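Local coordinates for protein monoglyceride lipase (Saccharomyces cerevisiae, PDB 4ZWN) that hydrolyses monoacylglycerols to free fatty acids and glycerol, with a strong preference for monounsaturated substrates, and also takes part in fatty acid ethyl ester breakdown, at residues K75-L80 / F139-S144. The protein carries 2 engineered substitutions. Residues are numbered along the deposited sequence; the frame is centred on the assembly and turned at random.
Sequences KIQFRL and FMWGHS
Leu-80 and Gln-77, one helical turn apart, both reach the indole of Trp-141 and together illustrate how an α/β-hydrolase packs a helix against the central strand that carries its nucleophile. In strand 138-143, the backbone of Phe-139 pairs with the parallel strand 62-67 and that of Met-140 with strand 165-169. The CA atoms of Trp-141 and Leu-80 stand 10.7 Å apart, a distance the two side chains bridge together. CG of Trp-141 stands anti to the backbone N (chi1 175°), which carries the ring away from the strand towards the start of helix 78-86. Leu-80 comes from the opposite direction and sets one methyl, CD2, on the indole face: CD2 lies 3.8 Å from the centroid of the six-membered ring and 17° off its normal, a CH-pi contact. The nearest ring atom to CD2 of Leu-80 is CE2 of Trp-141, at 3.7 Å. The Gln-77 amide comes obliquely to the CZ3-CH2 part of the ring, its plane 44° from the indole's. There OE1 of Gln-77 lies 3.6 Å from CH2 of Trp-141, while CG of Gln-77 is 3.8 Å from CZ3 of Trp-141. Phe-305 meets the indole edge-to-face, and Met-320 of helix 310-326 also touches it. Replacing the indole of Trp-141 by an alanine methyl would probably open a gap between strand and helix, taking from the Leu-80 methyl the face it rests on. Past Gly-142, His-143 hydrogen-bonds through ND1 to Ser-169 and ends the strand; Ser-144, the inferred nucleophile of the GXSXG motif, follows in the turn leading to helix 145-156. With no hydrogen bond across the two segments, the join depends on dispersion and shape: a methyl over an aromatic face and an amide lying aslant to it, buried on the strand that leads to the inferred nucleophile.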
ATOM      1  N   LYS A  75     -11.172  -3.724  -4.002  1.00 35.55           N
ATOM      2  CA  LYS A  75     -11.430  -5.160  -3.872  1.00 37.19           C
ATOM      3  C   LYS A  75     -10.188  -5.948  -3.459  1.00 36.61           C
ATOM      4  O   LYS A  75     -10.289  -6.952  -2.750  1.00 36.17           O
ATOM      5  CB  LYS A  75     -11.989  -5.726  -5.187  1.00 39.77           C
ATOM      6  CG  LYS A  75     -12.229  -7.235  -5.169  1.00 43.45           C
ATOM      7  CD  LYS A  75     -12.784  -7.738  -6.494  1.00 56.60           C
ATOM      8  CE  LYS A  75     -14.285  -7.513  -6.592  1.00 56.47           C
ATOM      9  NZ  LYS A  75     -15.019  -8.312  -5.573  1.00 60.88           N
ATOM     10  N   ILE A  76      -9.019  -5.493  -3.900  1.00 32.97           N
ATOM     11  CA  ILE A  76      -7.770  -6.176  -3.580  1.00 38.10           C
ATOM     12  C   ILE A  76      -7.523  -6.169  -2.071  1.00 37.93           C
ATOM     13  O   ILE A  76      -6.973  -7.119  -1.515  1.00 31.65           O
ATOM     14  CB  ILE A  76      -6.572  -5.534  -4.313  1.00 36.62           C
ATOM     15  CG1 ILE A  76      -6.836  -5.489  -5.820  1.00 38.38           C
ATOM     16  CG2 ILE A  76      -5.284  -6.298  -4.031  1.00 33.89           C
ATOM     17  CD1 ILE A  76      -7.033  -6.855  -6.452  1.00 30.72           C
ATOM     18  N   GLN A  77      -7.957  -5.107  -1.402  1.00 37.44           N
ATOM     19  CA  GLN A  77      -7.749  -5.002   0.036  1.00 34.66           C
ATOM     20  C   GLN A  77      -8.934  -5.528   0.848  1.00 36.60           C
ATOM     21  O   GLN A  77      -8.970  -5.363   2.068  1.00 35.64           O
ATOM     22  CB  GLN A  77      -7.449  -3.554   0.424  1.00 31.07           C
ATOM     23  CG  GLN A  77      -5.967  -3.271   0.604  1.00 28.04           C
ATOM     24  CD  GLN A  77      -5.158  -3.605  -0.633  1.00 31.70           C
ATOM     25  OE1 GLN A  77      -4.477  -4.630  -0.692  1.00 29.21           O
ATOM     26  NE2 GLN A  77      -5.225  -2.733  -1.632  1.00 27.99           N
ATOM     27  N   PHE A  78      -9.891  -6.169   0.177  1.00 30.68           N
ATOM     28  CA  PHE A  78     -11.039  -6.761   0.864  1.00 35.97           C
ATOM     29  C   PHE A  78     -10.607  -7.773   1.917  1.00 34.75           C
ATOM     30  O   PHE A  78     -11.087  -7.748   3.049  1.00 32.94           O
ATOM     31  CB  PHE A  78     -11.986  -7.445  -0.126  1.00 37.64           C
ATOM     32  CG  PHE A  78     -12.938  -6.506  -0.814  1.00 40.02           C
ATOM     33  CD1 PHE A  78     -12.848  -5.136  -0.622  1.00 39.83           C
ATOM     34  CD2 PHE A  78     -13.932  -6.997  -1.643  1.00 40.27           C
ATOM     35  CE1 PHE A  78     -13.726  -4.271  -1.257  1.00 34.69           C
ATOM     36  CE2 PHE A  78     -14.813  -6.140  -2.276  1.00 41.85           C
ATOM     37  CZ  PHE A  78     -14.708  -4.776  -2.081  1.00 38.48           C
ATOM     38  N   ARG A  79      -9.703  -8.665   1.525  1.00 35.15           N
ATOM     39  CA  ARG A  79      -9.214  -9.725   2.397  1.00 34.84           C
ATOM     40  C   ARG A  79      -8.628  -9.148   3.684  1.00 36.15           C
ATOM     41  O   ARG A  79      -8.871  -9.662   4.776  1.00 33.01           O
ATOM     42  CB  ARG A  79      -8.173 -10.565   1.653  1.00 39.13           C
ATOM     43  CG  ARG A  79      -7.875 -11.935   2.238  1.00 35.00           C
ATOM     44  CD  ARG A  79      -6.831 -12.637   1.371  1.00 44.02           C
ATOM     45  NE  ARG A  79      -6.526 -13.996   1.809  1.00 49.94           N
ATOM     46  CZ  ARG A  79      -5.630 -14.785   1.221  1.00 46.16           C
ATOM     47  NH1 ARG A  79      -4.949 -14.347   0.169  1.00 32.23           N
ATOM     48  NH2 ARG A  79      -5.412 -16.009   1.681  1.00 45.67           N
ATOM     49  N   LEU A  80      -7.872  -8.063   3.553  1.00 36.27           N
ATOM     50  CA  LEU A  80      -7.238  -7.430   4.705  1.00 35.35           C
ATOM     51  C   LEU A  80      -8.252  -6.711   5.591  1.00 34.45           C
ATOM     52  O   LEU A  80      -8.252  -6.875   6.810  1.00 39.75           O
ATOM     53  CB  LEU A  80      -6.164  -6.446   4.245  1.00 32.03           C
ATOM     54  CG  LEU A  80      -5.469  -5.653   5.349  1.00 37.20           C
ATOM     55  CD1 LEU A  80      -4.797  -6.593   6.346  1.00 33.51           C
ATOM     56  CD2 LEU A  80      -4.464  -4.686   4.743  1.00 30.76           C
ATOM     57  N   PHE A 139      -3.561   4.424  12.004  1.00 36.32           N
ATOM     58  CA  PHE A 139      -2.355   3.799  11.474  1.00 33.84           C
ATOM     59  C   PHE A 139      -2.334   3.883   9.952  1.00 33.09           C
ATOM     60  O   PHE A 139      -3.381   4.011   9.317  1.00 24.96           O
ATOM     61  CB  PHE A 139      -2.258   2.340  11.928  1.00 35.70           C
ATOM     62  CG  PHE A 139      -2.079   2.175  13.413  1.00 36.76           C
ATOM     63  CD1 PHE A 139      -3.177   2.095  14.255  1.00 38.93           C
ATOM     64  CD2 PHE A 139      -0.812   2.096  13.965  1.00 35.19           C
ATOM     65  CE1 PHE A 139      -3.015   1.945  15.620  1.00 40.18           C
ATOM     66  CE2 PHE A 139      -0.643   1.947  15.329  1.00 38.24           C
ATOM     67  CZ  PHE A 139      -1.746   1.870  16.158  1.00 39.19           C
ATOM     68  N   MET A 140      -1.139   3.811   9.373  1.00 26.56           N
ATOM     69  CA  MET A 140      -0.986   3.905   7.927  1.00 28.69           C
ATOM     70  C   MET A 140      -0.329   2.649   7.354  1.00 28.30           C
ATOM     71  O   MET A 140       0.729   2.221   7.814  1.00 33.70           O
ATOM     72  CB  MET A 140      -0.176   5.152   7.555  1.00 26.80           C
ATOM     73  CG  MET A 140       0.031   5.343   6.057  1.00 26.08           C
ATOM     74  SD  MET A 140       0.815   6.917   5.645  1.00 30.25           S
ATOM     75  CE  MET A 140      -0.462   8.072   6.132  1.00 30.67           C
ATOM     76  N   TRP A 141      -0.972   2.071   6.346  1.00 25.52           N
ATOM     77  CA  TRP A 141      -0.521   0.836   5.714  1.00 25.43           C
ATOM     78  C   TRP A 141      -0.397   1.042   4.212  1.00 29.28           C
ATOM     79  O   TRP A 141      -1.208   1.741   3.609  1.00 26.42           O
ATOM     80  CB  TRP A 141      -1.500  -0.300   6.021  1.00 24.97           C
ATOM     81  CG  TRP A 141      -1.224  -1.614   5.339  1.00 28.04           C
ATOM     82  CD1 TRP A 141      -0.573  -2.689   5.872  1.00 30.31           C
ATOM     83  CD2 TRP A 141      -1.623  -2.003   4.017  1.00 27.20           C
ATOM     84  NE1 TRP A 141      -0.531  -3.717   4.961  1.00 28.23           N
ATOM     85  CE2 TRP A 141      -1.168  -3.323   3.814  1.00 25.30           C
ATOM     86  CE3 TRP A 141      -2.314  -1.363   2.981  1.00 33.32           C
ATOM     87  CZ2 TRP A 141      -1.382  -4.015   2.621  1.00 27.16           C
ATOM     88  CZ3 TRP A 141      -2.526  -2.053   1.795  1.00 30.03           C
ATOM     89  CH2 TRP A 141      -2.061  -3.365   1.627  1.00 29.84           C
ATOM     90  N   GLY A 142       0.617   0.437   3.607  1.00 28.87           N
ATOM     91  CA  GLY A 142       0.812   0.555   2.176  1.00 28.85           C
ATOM     92  C   GLY A 142       1.481  -0.668   1.585  1.00 31.54           C
ATOM     93  O   GLY A 142       2.363  -1.259   2.206  1.00 31.62           O
ATOM     94  N   HIS A 143       1.057  -1.054   0.384  1.00 27.24           N
ATOM     95  CA  HIS A 143       1.676  -2.177  -0.307  1.00 29.39           C
ATOM     96  C   HIS A 143       2.407  -1.729  -1.568  1.00 29.55           C
ATOM     97  O   HIS A 143       1.883  -0.937  -2.350  1.00 29.25           O
ATOM     98  CB  HIS A 143       0.636  -3.235  -0.671  1.00 29.30           C
ATOM     99  CG  HIS A 143       1.176  -4.316  -1.554  1.00 30.58           C
ATOM    100  ND1 HIS A 143       2.109  -5.233  -1.120  1.00 25.71           N
ATOM    101  CD2 HIS A 143       0.935  -4.609  -2.854  1.00 29.51           C
ATOM    102  CE1 HIS A 143       2.410  -6.053  -2.110  1.00 30.72           C
ATOM    103  NE2 HIS A 143       1.711  -5.695  -3.175  1.00 39.16           N
ATOM    104  N   SER A 144       3.615  -2.253  -1.755  1.00 30.45           N
ATOM    105  CA  SER A 144       4.445  -1.955  -2.936  1.00 30.07           C
ATOM    106  C   SER A 144       4.516  -0.440  -3.120  1.00 31.42           C
ATOM    107  O   SER A 144       5.075   0.266  -2.278  1.00 32.61           O
ATOM    108  CB  SER A 144       3.845  -2.635  -4.169  1.00 25.89           C
ATOM    109  OG  SER A 144       4.779  -2.648  -5.234  1.00 31.20           O
TER